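Local coordinates for Cas13d (uncultured Ruminococcus sp, PDB 6IV9), which binds CRISPR RNA as its guide and, through two HEPN domains, governs both the maturation of that RNA and the cleavage of target RNA, at residues E335-N340 and R358-F363; S401-L406 and D463-D468; C859-G864 and K874-L879. The protein carries 2 engineered substitutions. One frame throughout, in Å; residues are numbered along the deposited sequence.

Contact 1: E335-N340 and R358-F363; sequences EGNKVN and RLYYDF. With nucleotides of chain B.
Tyr-360 reaches across from helix 353-366 to Asn-337 and Asn-340 at the start of helix 338-347, between two consecutive helices of an all-helical region at the bound crRNA. Among the direct bonds, Asn-340 ND2 donates to Tyr-360 OH at 3.0 Å, bent to 149°, with the amide standing nearly upright against the ring, the planes 83° apart. The other end of that amide, OD1, is taken by Lys-402 NZ.

Water carries the second set of bonds. One molecule receives the proton of Tyr-360 OH at 2.6 Å and donates to Asn-337 OD1 at 2.7 Å and to OP1 of A44 of chain B at 2.6 Å. The phenol suits this place because its oxygen can accept from one partner while donating to another. A phenylalanine would probably leave Asn-340 ND2 without this acceptor and the bridging water less firmly held.

Packing is slighter. With CG anti to the backbone N (chi1 -162°), the Tyr-360 ring extends between the asparagines. Asn-337 OD1 lies in the ring plane at its edge, 3.8 Å from CE2 of Tyr-360, while Phe-409 meets the ring edge-to-face.

The direct hydrogen bonds to the RNA come from Asn-337, its amide oriented partly by a bond from ND2 to Phe-333 O: O2' of U43 of chain B donates to Asn-337 OD1 at 2.7 Å, and Asn-337 ND2 returns a weak bond to that O2' at 3.2 Å.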
loop_
_atom_site.group_PDB
_atom_site.type_symbol
_atom_site.label_atom_id
_atom_site.label_comp_id
_atom_site.label_asym_id
_atom_site.label_seq_id
_atom_site.Cartn_x
_atom_site.Cartn_y
_atom_site.Cartn_z
ATOM N N GLU A 335 -1.175 3.814 32.831
ATOM C CA GLU A 335 -1.068 2.500 33.508
ATOM C C GLU A 335 -0.704 1.436 32.472
ATOM O O GLU A 335 0.090 0.590 32.757
ATOM C CB GLU A 335 -2.377 2.178 34.217
ATOM C CG GLU A 335 -2.365 0.853 34.931
ATOM C CD GLU A 335 -1.507 0.799 36.179
ATOM O OE1 GLU A 335 -1.024 1.845 36.606
ATOM O OE2 GLU A 335 -1.327 -0.300 36.707
ATOM N N GLY A 336 -1.273 1.529 31.281
ATOM C CA GLY A 336 -1.002 0.573 30.198
ATOM C C GLY A 336 0.432 0.639 29.713
ATOM O O GLY A 336 0.862 -0.299 29.079
ATOM N N ASN A 337 1.101 1.761 29.929
ATOM C CA ASN A 337 2.482 1.985 29.445
ATOM C C ASN A 337 3.427 2.274 30.611
ATOM O O ASN A 337 4.463 2.851 30.377
ATOM C CB ASN A 337 2.491 3.094 28.398
ATOM C CG ASN A 337 1.769 2.668 27.144
ATOM O OD1 ASN A 337 2.356 2.067 26.282
ATOM N ND2 ASN A 337 0.494 2.949 27.062
ATOM N N LYS A 338 3.069 1.812 31.803
ATOM C CA LYS A 338 3.806 2.129 33.056
ATOM C C LYS A 338 5.247 1.627 33.033
ATOM O O LYS A 338 6.070 2.265 33.615
ATOM C CB LYS A 338 3.063 1.589 34.278
ATOM C CG LYS A 338 2.900 0.082 34.320
ATOM C CD LYS A 338 1.858 -0.394 35.282
ATOM C CE LYS A 338 2.315 -0.281 36.713
ATOM N NZ LYS A 338 1.325 -0.864 37.633
ATOM N N VAL A 339 5.508 0.483 32.438
ATOM C CA VAL A 339 6.912 0.016 32.503
ATOM C C VAL A 339 7.840 0.987 31.774
ATOM O O VAL A 339 8.789 1.432 32.365
ATOM C CB VAL A 339 7.005 -1.374 31.869
ATOM C CG1 VAL A 339 8.439 -1.806 31.735
ATOM C CG2 VAL A 339 6.175 -2.398 32.604
ATOM N N ASN A 340 7.551 1.302 30.520
ATOM C CA ASN A 340 8.428 2.234 29.782
ATOM C C ASN A 340 8.381 3.622 30.413
ATOM O O ASN A 340 9.412 4.243 30.515
ATOM C CB ASN A 340 8.111 2.254 28.291
ATOM C CG ASN A 340 8.506 0.965 27.616
ATOM O OD1 ASN A 340 8.887 0.019 28.271
ATOM N ND2 ASN A 340 8.417 0.932 26.305
ATOM N N ARG A 358 3.466 13.146 28.233
ATOM C CA ARG A 358 2.854 13.720 27.018
ATOM C C ARG A 358 3.689 13.337 25.791
ATOM O O ARG A 358 3.106 12.974 24.788
ATOM C CB ARG A 358 2.649 15.218 27.208
ATOM C CG ARG A 358 1.612 15.523 28.276
ATOM C CD ARG A 358 1.171 16.966 28.304
ATOM N NE ARG A 358 2.288 17.835 28.586
ATOM C CZ ARG A 358 2.491 18.444 29.743
ATOM N NH1 ARG A 358 1.616 18.325 30.721
ATOM N NH2 ARG A 358 3.569 19.179 29.918
ATOM N N LEU A 359 5.008 13.406 25.901
ATOM C CA LEU A 359 5.883 13.039 24.764
ATOM C C LEU A 359 5.703 11.558 24.425
ATOM O O LEU A 359 5.737 11.227 23.272
ATOM C CB LEU A 359 7.334 13.366 25.104
ATOM C CG LEU A 359 7.716 14.835 24.980
ATOM C CD1 LEU A 359 9.003 15.126 25.718
ATOM C CD2 LEU A 359 7.832 15.247 23.533
ATOM N N TYR A 360 5.577 10.713 25.433
ATOM C CA TYR A 360 5.411 9.262 25.209
ATOM C C TYR A 360 4.090 8.974 24.498
ATOM O O TYR A 360 4.060 8.146 23.618
ATOM C CB TYR A 360 5.630 8.449 26.478
ATOM C CG TYR A 360 5.880 6.999 26.184
ATOM C CD1 TYR A 360 7.114 6.569 25.754
ATOM C CD2 TYR A 360 4.877 6.065 26.285
ATOM C CE1 TYR A 360 7.357 5.244 25.456
ATOM C CE2 TYR A 360 5.100 4.734 25.999
ATOM C CZ TYR A 360 6.344 4.323 25.582
ATOM O OH TYR A 360 6.576 3.019 25.307
ATOM N N TYR A 361 3.033 9.688 24.868
ATOM C CA TYR A 361 1.744 9.496 24.170
ATOM C C TYR A 361 1.954 9.882 22.705
ATOM O O TYR A 361 1.447 9.215 21.845
ATOM C CB TYR A 361 0.614 10.326 24.780
ATOM C CG TYR A 361 -0.705 10.139 24.084
ATOM C CD1 TYR A 361 -1.554 9.115 24.439
ATOM C CD2 TYR A 361 -1.097 10.959 23.051
ATOM C CE1 TYR A 361 -2.754 8.905 23.797
ATOM C CE2 TYR A 361 -2.292 10.761 22.390
ATOM C CZ TYR A 361 -3.130 9.735 22.767
ATOM O OH TYR A 361 -4.315 9.527 22.146
ATOM N N ASP A 362 2.694 10.955 22.471
ATOM C CA ASP A 362 2.964 11.402 21.085
ATOM C C ASP A 362 3.748 10.310 20.365
ATOM O O ASP A 362 3.346 9.923 19.297
ATOM C CB ASP A 362 3.787 12.688 21.090
ATOM C CG ASP A 362 4.193 13.211 19.725
ATOM O OD1 ASP A 362 4.445 12.415 18.838
ATOM O OD2 ASP A 362 4.282 14.412 19.592
ATOM N N PHE A 363 4.763 9.777 21.012
ATOM C CA PHE A 363 5.638 8.758 20.401
ATOM C C PHE A 363 4.820 7.534 19.988
ATOM O O PHE A 363 5.132 6.963 18.983
ATOM C CB PHE A 363 6.725 8.400 21.410
ATOM C CG PHE A 363 7.673 7.308 21.000
ATOM C CD1 PHE A 363 8.754 7.579 20.189
ATOM C CD2 PHE A 363 7.498 6.020 21.451
ATOM C CE1 PHE A 363 9.629 6.578 19.826
ATOM C CE2 PHE A 363 8.373 5.020 21.085
ATOM C CZ PHE A 363 9.431 5.302 20.270
ATOM P P U B 43 3.042 0.220 18.088
ATOM O OP1 U B 43 2.779 1.319 17.088
ATOM O OP2 U B 43 4.418 -0.065 18.490
ATOM O "O5'" U B 43 2.164 0.646 19.339
ATOM C "C5'" U B 43 2.031 -0.214 20.480
ATOM C "C4'" U B 43 1.524 0.581 21.663
ATOM O "O4'" U B 43 0.172 0.955 21.336
ATOM C "C3'" U B 43 1.398 -0.201 22.982
ATOM O "O3'" U B 43 2.646 -0.063 23.641
ATOM C "C2'" U B 43 0.234 0.528 23.672
ATOM O "O2'" U B 43 0.756 1.763 24.112
ATOM C "C1'" U B 43 -0.680 0.838 22.478
ATOM N N1 U B 43 -1.689 -0.197 22.215
ATOM C C2 U B 43 -2.712 -0.349 23.120
ATOM O O2 U B 43 -2.843 0.362 24.094
ATOM N N3 U B 43 -3.585 -1.361 22.839
ATOM C C4 U B 43 -3.549 -2.218 21.771
ATOM O O4 U B 43 -4.424 -3.075 21.657
ATOM C C5 U B 43 -2.464 -2.002 20.874
ATOM C C6 U B 43 -1.590 -1.026 21.119
ATOM P P A B 44 3.592 -1.321 23.982
ATOM O OP1 A B 44 4.886 -0.755 24.405
ATOM O OP2 A B 44 3.611 -2.218 22.780
ATOM O "O5'" A B 44 2.727 -2.113 25.072
ATOM C "C5'" A B 44 2.741 -1.634 26.463
ATOM C "C4'" A B 44 2.279 -2.710 27.414
ATOM O "O4'" A B 44 0.882 -3.039 27.183
ATOM C "C3'" A B 44 3.045 -4.025 27.243
ATOM O "O3'" A B 44 3.208 -4.690 28.503
ATOM C "C2'" A B 44 2.142 -4.801 26.308
ATOM O "O2'" A B 44 2.256 -6.194 26.426
ATOM C "C1'" A B 44 0.777 -4.407 26.825
ATOM N N9 A B 44 -0.261 -4.514 25.814
ATOM C C8 A B 44 -0.252 -4.121 24.491
ATOM N N7 A B 44 -1.391 -4.322 23.875
ATOM C C5 A B 44 -2.205 -4.871 24.857
ATOM C C6 A B 44 -3.537 -5.285 24.845
ATOM N N6 A B 44 -4.309 -5.230 23.760
ATOM N N1 A B 44 -4.055 -5.784 25.993
ATOM C C2 A B 44 -3.277 -5.829 27.082
ATOM N N3 A B 44 -2.007 -5.454 27.219
ATOM C C4 A B 44 -1.524 -4.984 26.056
HETATM O O HOH W 1 4.922 1.247 26.114
#

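Contact 2: S401-L406 and D463-D468; sequences SKMYKL and DHMNGD. With nucleotides of chain B.
An inverse gamma turn centred on Met-465 turns the chain between helices 436-464 and 467-475, and the Met-465 side chain plugs against Lys-402, Met-403 and Leu-406 of helix 400-418, beside the crRNA. No hydrogen bond crosses between the segments; the contact is made by a flexible thioether that can follow an uneven helix surface. Met-465 CG lies 3.9 Å from CB of Met-403, SD sits 3.8 Å from CG of Lys-402, and the terminal methyl CE presses on CD1 of Leu-406 at 3.5 Å, tighter than usual for two carbons. The Met-465 chain folds at chi2 (-64°) and again at chi3, which brings sulfur and methyl over the helix.

Lys-402 has two roles. Its inner methylenes cross the Met-465 side chain at about a right angle; then bends at chi3 and chi4 (-65° and -64°) swing the amine off to the RNA, where NZ donates to OP2 of C45 of chain B at 2.7 Å. With Asn-340 as its second partner, the buried ammonium is held by a phosphate and a neutral amide together. Lysine fits here because its apolar stem can line the core while its charge meets the backbone of the nucleic acid. Lys-405, nearly one turn further on, forms a salt bridge to a phosphate of another nucleotide. Past the turn, Gly-467 CA comes within 3.3 Å of N4 of C45 of chain B, and the lack of a side chain makes room for the base.

Around the contact, Leu-343 of helix 338-347 packs on Met-465, Ile-461 of helix 436-464 touches Met-403 and Leu-406, and Ile-470 of helix 467-475 lies against Lys-402.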
loop_
_atom_site.group_PDB
_atom_site.type_symbol
_atom_site.label_atom_id
_atom_site.label_comp_id
_atom_site.label_asym_id
_atom_site.label_seq_id
_atom_site.Cartn_x
_atom_site.Cartn_y
_atom_site.Cartn_z
ATOM N N SER A 401 11.539 -5.450 21.219
ATOM C CA SER A 401 10.627 -4.350 20.830
ATOM C C SER A 401 10.584 -3.296 21.934
ATOM O O SER A 401 10.640 -2.128 21.624
ATOM C CB SER A 401 9.266 -4.876 20.555
ATOM O OG SER A 401 9.282 -5.657 19.386
ATOM N N LYS A 402 10.487 -3.730 23.184
ATOM C CA LYS A 402 10.440 -2.758 24.298
ATOM C C LYS A 402 11.766 -2.001 24.350
ATOM O O LYS A 402 11.743 -0.807 24.482
ATOM C CB LYS A 402 10.103 -3.452 25.619
ATOM C CG LYS A 402 10.149 -2.550 26.836
ATOM C CD LYS A 402 9.719 -3.205 28.111
ATOM C CE LYS A 402 8.270 -3.623 28.117
ATOM N NZ LYS A 402 7.345 -2.475 28.021
ATOM N N MET A 403 12.874 -2.708 24.184
ATOM C CA MET A 403 14.208 -2.084 24.275
ATOM C C MET A 403 14.359 -1.027 23.183
ATOM O O MET A 403 14.855 0.038 23.482
ATOM C CB MET A 403 15.301 -3.138 24.120
ATOM C CG MET A 403 16.690 -2.623 24.376
ATOM S SD MET A 403 17.900 -3.956 24.564
ATOM C CE MET A 403 17.715 -4.781 22.996
ATOM N N TYR A 404 13.930 -1.343 21.967
ATOM C CA TYR A 404 14.021 -0.398 20.829
ATOM C C TYR A 404 13.136 0.825 21.051
ATOM O O TYR A 404 13.548 1.880 20.635
ATOM C CB TYR A 404 13.794 -1.105 19.498
ATOM C CG TYR A 404 14.926 -2.020 19.124
ATOM C CD1 TYR A 404 16.058 -2.096 19.908
ATOM C CD2 TYR A 404 14.857 -2.832 18.008
ATOM C CE1 TYR A 404 17.098 -2.947 19.594
ATOM C CE2 TYR A 404 15.893 -3.679 17.672
ATOM C CZ TYR A 404 17.016 -3.738 18.469
ATOM O OH TYR A 404 18.033 -4.578 18.164
ATOM N N LYS A 405 11.958 0.648 21.643
ATOM C CA LYS A 405 11.062 1.803 21.887
ATOM C C LYS A 405 11.762 2.768 22.843
ATOM O O LYS A 405 11.769 3.947 22.593
ATOM C CB LYS A 405 9.744 1.338 22.506
ATOM C CG LYS A 405 8.677 0.874 21.533
ATOM C CD LYS A 405 7.345 0.623 22.164
ATOM C CE LYS A 405 6.219 0.487 21.170
ATOM N NZ LYS A 405 6.334 -0.745 20.360
ATOM N N LEU A 406 12.363 2.233 23.896
ATOM C CA LEU A 406 13.060 3.096 24.873
ATOM C C LEU A 406 14.222 3.818 24.196
ATOM O O LEU A 406 14.346 4.995 24.394
ATOM C CB LEU A 406 13.542 2.216 26.027
ATOM C CG LEU A 406 12.417 1.659 26.887
ATOM C CD1 LEU A 406 12.887 0.511 27.749
ATOM C CD2 LEU A 406 11.796 2.754 27.721
ATOM N N ASP A 463 20.165 -3.044 30.877
ATOM C CA ASP A 463 20.228 -3.583 32.262
ATOM C C ASP A 463 18.817 -3.826 32.804
ATOM O O ASP A 463 18.666 -4.643 33.688
ATOM C CB ASP A 463 20.991 -2.645 33.193
ATOM C CG ASP A 463 22.493 -2.656 32.995
ATOM O OD1 ASP A 463 22.983 -3.513 32.257
ATOM O OD2 ASP A 463 23.150 -1.808 33.587
ATOM N N HIS A 464 17.834 -3.070 32.339
ATOM C CA HIS A 464 16.460 -3.252 32.865
ATOM C C HIS A 464 15.635 -4.138 31.946
ATOM O O HIS A 464 14.508 -4.418 32.294
ATOM C CB HIS A 464 15.756 -1.908 32.999
ATOM C CG HIS A 464 16.217 -1.078 34.141
ATOM N ND1 HIS A 464 17.366 -0.364 34.102
ATOM C CD2 HIS A 464 15.670 -0.840 35.340
ATOM C CE1 HIS A 464 17.517 0.279 35.227
ATOM N NE2 HIS A 464 16.493 0.012 35.992
ATOM N N MET A 465 16.203 -4.537 30.817
ATOM C CA MET A 465 15.434 -5.333 29.836
ATOM C C MET A 465 15.490 -6.824 30.172
ATOM O O MET A 465 16.145 -7.569 29.482
ATOM C CB MET A 465 15.880 -5.029 28.405
ATOM C CG MET A 465 15.479 -3.638 27.960
ATOM S SD MET A 465 13.695 -3.393 27.891
ATOM C CE MET A 465 13.371 -2.505 29.403
ATOM N N ASN A 466 14.787 -7.205 31.230
ATOM C CA ASN A 466 14.681 -8.622 31.647
ATOM C C ASN A 466 13.319 -8.828 32.301
ATOM O O ASN A 466 12.752 -7.867 32.766
ATOM C CB ASN A 466 15.845 -9.074 32.528
ATOM C CG ASN A 466 15.893 -8.348 33.847
ATOM O OD1 ASN A 466 15.055 -8.569 34.696
ATOM N ND2 ASN A 466 16.863 -7.479 34.014
ATOM N N GLY A 467 12.872 -10.074 32.357
ATOM C CA GLY A 467 11.556 -10.421 32.902
ATOM C C GLY A 467 11.392 -10.024 34.354
ATOM O O GLY A 467 10.308 -9.601 34.708
ATOM N N ASP A 468 12.426 -10.168 35.177
ATOM C CA ASP A 468 12.247 -9.817 36.610
ATOM C C ASP A 468 11.965 -8.323 36.780
ATOM O O ASP A 468 11.027 -7.986 37.475
ATOM C CB ASP A 468 13.420 -10.321 37.447
ATOM C CG ASP A 468 13.425 -11.835 37.582
ATOM O OD1 ASP A 468 12.345 -12.396 37.769
ATOM O OD2 ASP A 468 14.501 -12.430 37.492
ATOM P P C B 45 4.577 -4.620 29.267
ATOM O OP1 C B 45 4.394 -5.363 30.553
ATOM O OP2 C B 45 5.087 -3.223 29.376
ATOM O "O5'" C B 45 5.611 -5.369 28.325
ATOM C "C5'" C B 45 5.459 -6.765 28.083
ATOM C "C4'" C B 45 6.700 -7.251 27.396
ATOM O "O4'" C B 45 7.765 -7.394 28.369
ATOM C "C3'" C B 45 6.630 -8.638 26.776
ATOM O "O3'" C B 45 6.048 -8.598 25.491
ATOM C "C2'" C B 45 8.103 -8.951 26.605
ATOM O "O2'" C B 45 8.790 -8.293 25.577
ATOM C "C1'" C B 45 8.679 -8.380 27.898
ATOM N N1 C B 45 8.906 -9.469 28.875
ATOM C C2 C B 45 8.055 -9.666 29.960
ATOM O O2 C B 45 7.143 -8.857 30.164
ATOM N N3 C B 45 8.285 -10.708 30.794
ATOM C C4 C B 45 9.288 -11.554 30.545
ATOM N N4 C B 45 9.480 -12.567 31.388
ATOM C C5 C B 45 10.141 -11.399 29.419
ATOM C C6 C B 45 9.921 -10.354 28.621
ATOM P P A B 44 3.592 -1.321 23.982
ATOM O OP1 A B 44 4.886 -0.755 24.405
ATOM O OP2 A B 44 3.611 -2.218 22.780
ATOM O "O5'" A B 44 2.727 -2.113 25.072
ATOM C "C5'" A B 44 2.741 -1.634 26.463
ATOM C "C4'" A B 44 2.279 -2.710 27.414
ATOM O "O4'" A B 44 0.882 -3.039 27.183
ATOM C "C3'" A B 44 3.045 -4.025 27.243
ATOM O "O3'" A B 44 3.208 -4.690 28.503
ATOM C "C2'" A B 44 2.142 -4.801 26.308
ATOM O "O2'" A B 44 2.256 -6.194 26.426
ATOM C "C1'" A B 44 0.777 -4.407 26.825
ATOM N N9 A B 44 -0.261 -4.514 25.814
ATOM C C8 A B 44 -0.252 -4.121 24.491
ATOM N N7 A B 44 -1.391 -4.322 23.875
ATOM C C5 A B 44 -2.205 -4.871 24.857
ATOM C C6 A B 44 -3.537 -5.285 24.845
ATOM N N6 A B 44 -4.309 -5.230 23.760
ATOM N N1 A B 44 -4.055 -5.784 25.993
ATOM C C2 A B 44 -3.277 -5.829 27.082
ATOM N N3 A B 44 -2.007 -5.454 27.219
ATOM C C4 A B 44 -1.524 -4.984 26.056
#

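Contact 3: C859-G864 and K874-L879; sequences CITKRG and KYEDDL
Arg-863 and Glu-876 form a salt bridge across a helix-loop-helix connection, which joins the end of helix 848-861 to the start of helix 876-882, probably within the C-terminal HEPN domain. Arg-863 NH2 donates to Glu-876 OE1 at 2.7 Å, with an angle of 157° at the hydrogen. OE1 lies near the guanidinium plane, at its edge, and is met on its syn side but well out of the carboxylate plane, while the two planar groups are turned 61° apart. Arg-863 is poorly ordered, so its exact pose deserves caution.

Glutamate has the length this bridge needs: CG stands anti to the backbone N (chi1 -173°) and the chain runs on extended, carrying the carboxylate past Thr-861 to the arginine. On the way Glu-876 CG passes 3.9 Å from CB of Thr-861.

Thr-861 is small enough for the close approach of the two backbones, whose CA atoms at Thr-861 and Glu-876 are 6.1 Å apart. Its hydroxyl turns back to bond with Gln-857 O, so its hydrogen-bonding need is met by the helix backbone one turn back. Phe-889 of helix 887-893 also packs on Thr-861. One turn after Glu-876, the methyl CD2 of Leu-879 rests 3.8 Å from OG1 of Thr-861.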
loop_
_atom_site.group_PDB
_atom_site.type_symbol
_atom_site.label_atom_id
_atom_site.label_comp_id
_atom_site.label_asym_id
_atom_site.label_seq_id
_atom_site.Cartn_x
_atom_site.Cartn_y
_atom_site.Cartn_z
ATOM N N CYS A 859 -5.051 -18.420 -19.062
ATOM C CA CYS A 859 -6.449 -18.076 -18.736
ATOM C C CYS A 859 -7.128 -17.455 -19.957
ATOM O O CYS A 859 -8.273 -17.739 -20.186
ATOM C CB CYS A 859 -6.522 -17.069 -17.597
ATOM S SG CYS A 859 -5.962 -17.680 -15.988
ATOM N N ILE A 860 -6.440 -16.577 -20.665
ATOM C CA ILE A 860 -7.044 -15.894 -21.847
ATOM C C ILE A 860 -7.351 -16.893 -22.966
ATOM O O ILE A 860 -8.376 -16.750 -23.591
ATOM C CB ILE A 860 -6.129 -14.773 -22.369
ATOM C CG1 ILE A 860 -5.902 -13.677 -21.332
ATOM C CG2 ILE A 860 -6.653 -14.209 -23.669
ATOM C CD1 ILE A 860 -7.032 -12.731 -21.209
ATOM N N THR A 861 -6.448 -17.837 -23.203
ATOM C CA THR A 861 -6.593 -18.783 -24.332
ATOM C C THR A 861 -7.420 -20.014 -23.967
ATOM O O THR A 861 -7.656 -20.800 -24.842
ATOM C CB THR A 861 -5.224 -19.189 -24.861
ATOM O OG1 THR A 861 -4.518 -19.814 -23.798
ATOM C CG2 THR A 861 -4.451 -18.014 -25.404
ATOM N N LYS A 862 -7.817 -20.172 -22.720
ATOM C CA LYS A 862 -8.629 -21.344 -22.338
ATOM C C LYS A 862 -9.901 -21.355 -23.184
ATOM O O LYS A 862 -10.578 -20.347 -23.248
ATOM C CB LYS A 862 -8.961 -21.271 -20.854
ATOM C CG LYS A 862 -9.627 -22.505 -20.287
ATOM C CD LYS A 862 -10.385 -22.211 -19.038
ATOM C CE LYS A 862 -11.048 -23.448 -18.473
ATOM N NZ LYS A 862 -10.477 -24.686 -19.055
ATOM N N ARG A 863 -10.197 -22.500 -23.808
ATOM C CA ARG A 863 -11.411 -22.649 -24.654
ATOM C C ARG A 863 -12.582 -23.093 -23.770
ATOM O O ARG A 863 -12.563 -24.249 -23.301
ATOM C CB ARG A 863 -11.156 -23.660 -25.778
ATOM C CG ARG A 863 -11.344 -23.093 -27.177
ATOM C CD ARG A 863 -10.082 -22.439 -27.711
ATOM N NE ARG A 863 -8.988 -23.387 -27.861
ATOM C CZ ARG A 863 -8.740 -24.082 -28.966
ATOM N NH1 ARG A 863 -9.688 -24.243 -29.873
ATOM N NH2 ARG A 863 -7.548 -24.616 -29.159
ATOM N N GLY A 864 -13.555 -22.202 -23.556
ATOM C CA GLY A 864 -14.733 -22.505 -22.719
ATOM C C GLY A 864 -15.364 -23.836 -23.090
ATOM O O GLY A 864 -15.624 -24.052 -24.291
ATOM N N LYS A 874 -4.109 -16.684 -32.138
ATOM C CA LYS A 874 -2.921 -17.165 -32.892
ATOM C C LYS A 874 -1.714 -17.512 -32.009
ATOM O O LYS A 874 -0.847 -18.204 -32.494
ATOM C CB LYS A 874 -2.507 -16.152 -33.958
ATOM C CG LYS A 874 -2.059 -14.787 -33.467
ATOM C CD LYS A 874 -1.552 -13.919 -34.586
ATOM C CE LYS A 874 -1.403 -12.470 -34.197
ATOM N NZ LYS A 874 -1.066 -11.618 -35.353
ATOM N N TYR A 875 -1.642 -17.002 -30.783
ATOM C CA TYR A 875 -0.516 -17.280 -29.868
ATOM C C TYR A 875 -0.738 -18.575 -29.079
ATOM O O TYR A 875 0.207 -19.038 -28.483
ATOM C CB TYR A 875 -0.389 -16.086 -28.924
ATOM C CG TYR A 875 -0.041 -14.798 -29.616
ATOM C CD1 TYR A 875 1.210 -14.611 -30.153
ATOM C CD2 TYR A 875 -0.956 -13.776 -29.734
ATOM C CE1 TYR A 875 1.545 -13.447 -30.807
ATOM C CE2 TYR A 875 -0.638 -12.599 -30.380
ATOM C CZ TYR A 875 0.619 -12.434 -30.915
ATOM O OH TYR A 875 0.960 -11.296 -31.553
ATOM N N GLU A 876 -1.943 -19.132 -29.088
ATOM C CA GLU A 876 -2.242 -20.333 -28.262
ATOM C C GLU A 876 -1.286 -21.499 -28.530
ATOM O O GLU A 876 -0.743 -22.036 -27.588
ATOM C CB GLU A 876 -3.697 -20.779 -28.409
ATOM C CG GLU A 876 -4.076 -21.890 -27.463
ATOM C CD GLU A 876 -5.471 -22.471 -27.591
ATOM O OE1 GLU A 876 -5.604 -23.687 -27.597
ATOM O OE2 GLU A 876 -6.416 -21.712 -27.658
ATOM N N ASP A 877 -1.099 -21.882 -29.784
ATOM C CA ASP A 877 -0.272 -23.079 -30.077
ATOM C C ASP A 877 1.136 -22.959 -29.501
ATOM O O ASP A 877 1.560 -23.884 -28.847
ATOM C CB ASP A 877 -0.281 -23.425 -31.563
ATOM C CG ASP A 877 -1.614 -23.973 -32.030
ATOM O OD1 ASP A 877 -1.835 -23.962 -33.224
ATOM O OD2 ASP A 877 -2.418 -24.386 -31.193
ATOM N N ASP A 878 1.831 -21.868 -29.775
ATOM C CA ASP A 878 3.214 -21.717 -29.266
ATOM C C ASP A 878 3.235 -21.647 -27.734
ATOM O O ASP A 878 4.144 -22.183 -27.131
ATOM C CB ASP A 878 3.909 -20.528 -29.900
ATOM C CG ASP A 878 4.351 -20.834 -31.310
ATOM O OD1 ASP A 878 4.539 -22.012 -31.612
ATOM O OD2 ASP A 878 4.506 -19.890 -32.078
ATOM N N LEU A 879 2.264 -20.971 -27.143
ATOM C CA LEU A 879 2.235 -20.858 -25.669
ATOM C C LEU A 879 2.112 -22.257 -25.068
ATOM O O LEU A 879 2.807 -22.551 -24.136
ATOM C CB LEU A 879 1.018 -20.009 -25.307
ATOM C CG LEU A 879 0.650 -19.980 -23.834
ATOM C CD1 LEU A 879 1.654 -19.166 -23.056
ATOM C CD2 LEU A 879 -0.740 -19.429 -23.660
#

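Overall arrangement
Contacts 1 and 2 are neighbouring parts of one RNA-binding region, their centres 14 Å apart. Asn-340 of contact 1 joins them, since its OD1 is 2.9 Å from NZ of Lys-402 in contact 2, a probable hydrogen bond; well away from that bond, Phe-363 CZ packs on Lys-405 O at 3.6 Å. Together they follow three successive nucleotides of chain B: U43 and A44 at contact 1, A44 and C45 at contact 2. Contact 3 lies on the opposite side of the chain's centre, its centre about 60 Å from that of contact 1 and 59 Å from that of contact 2. Its nearest atom is about 18 Å from the RNA, and its partners named here are all protein.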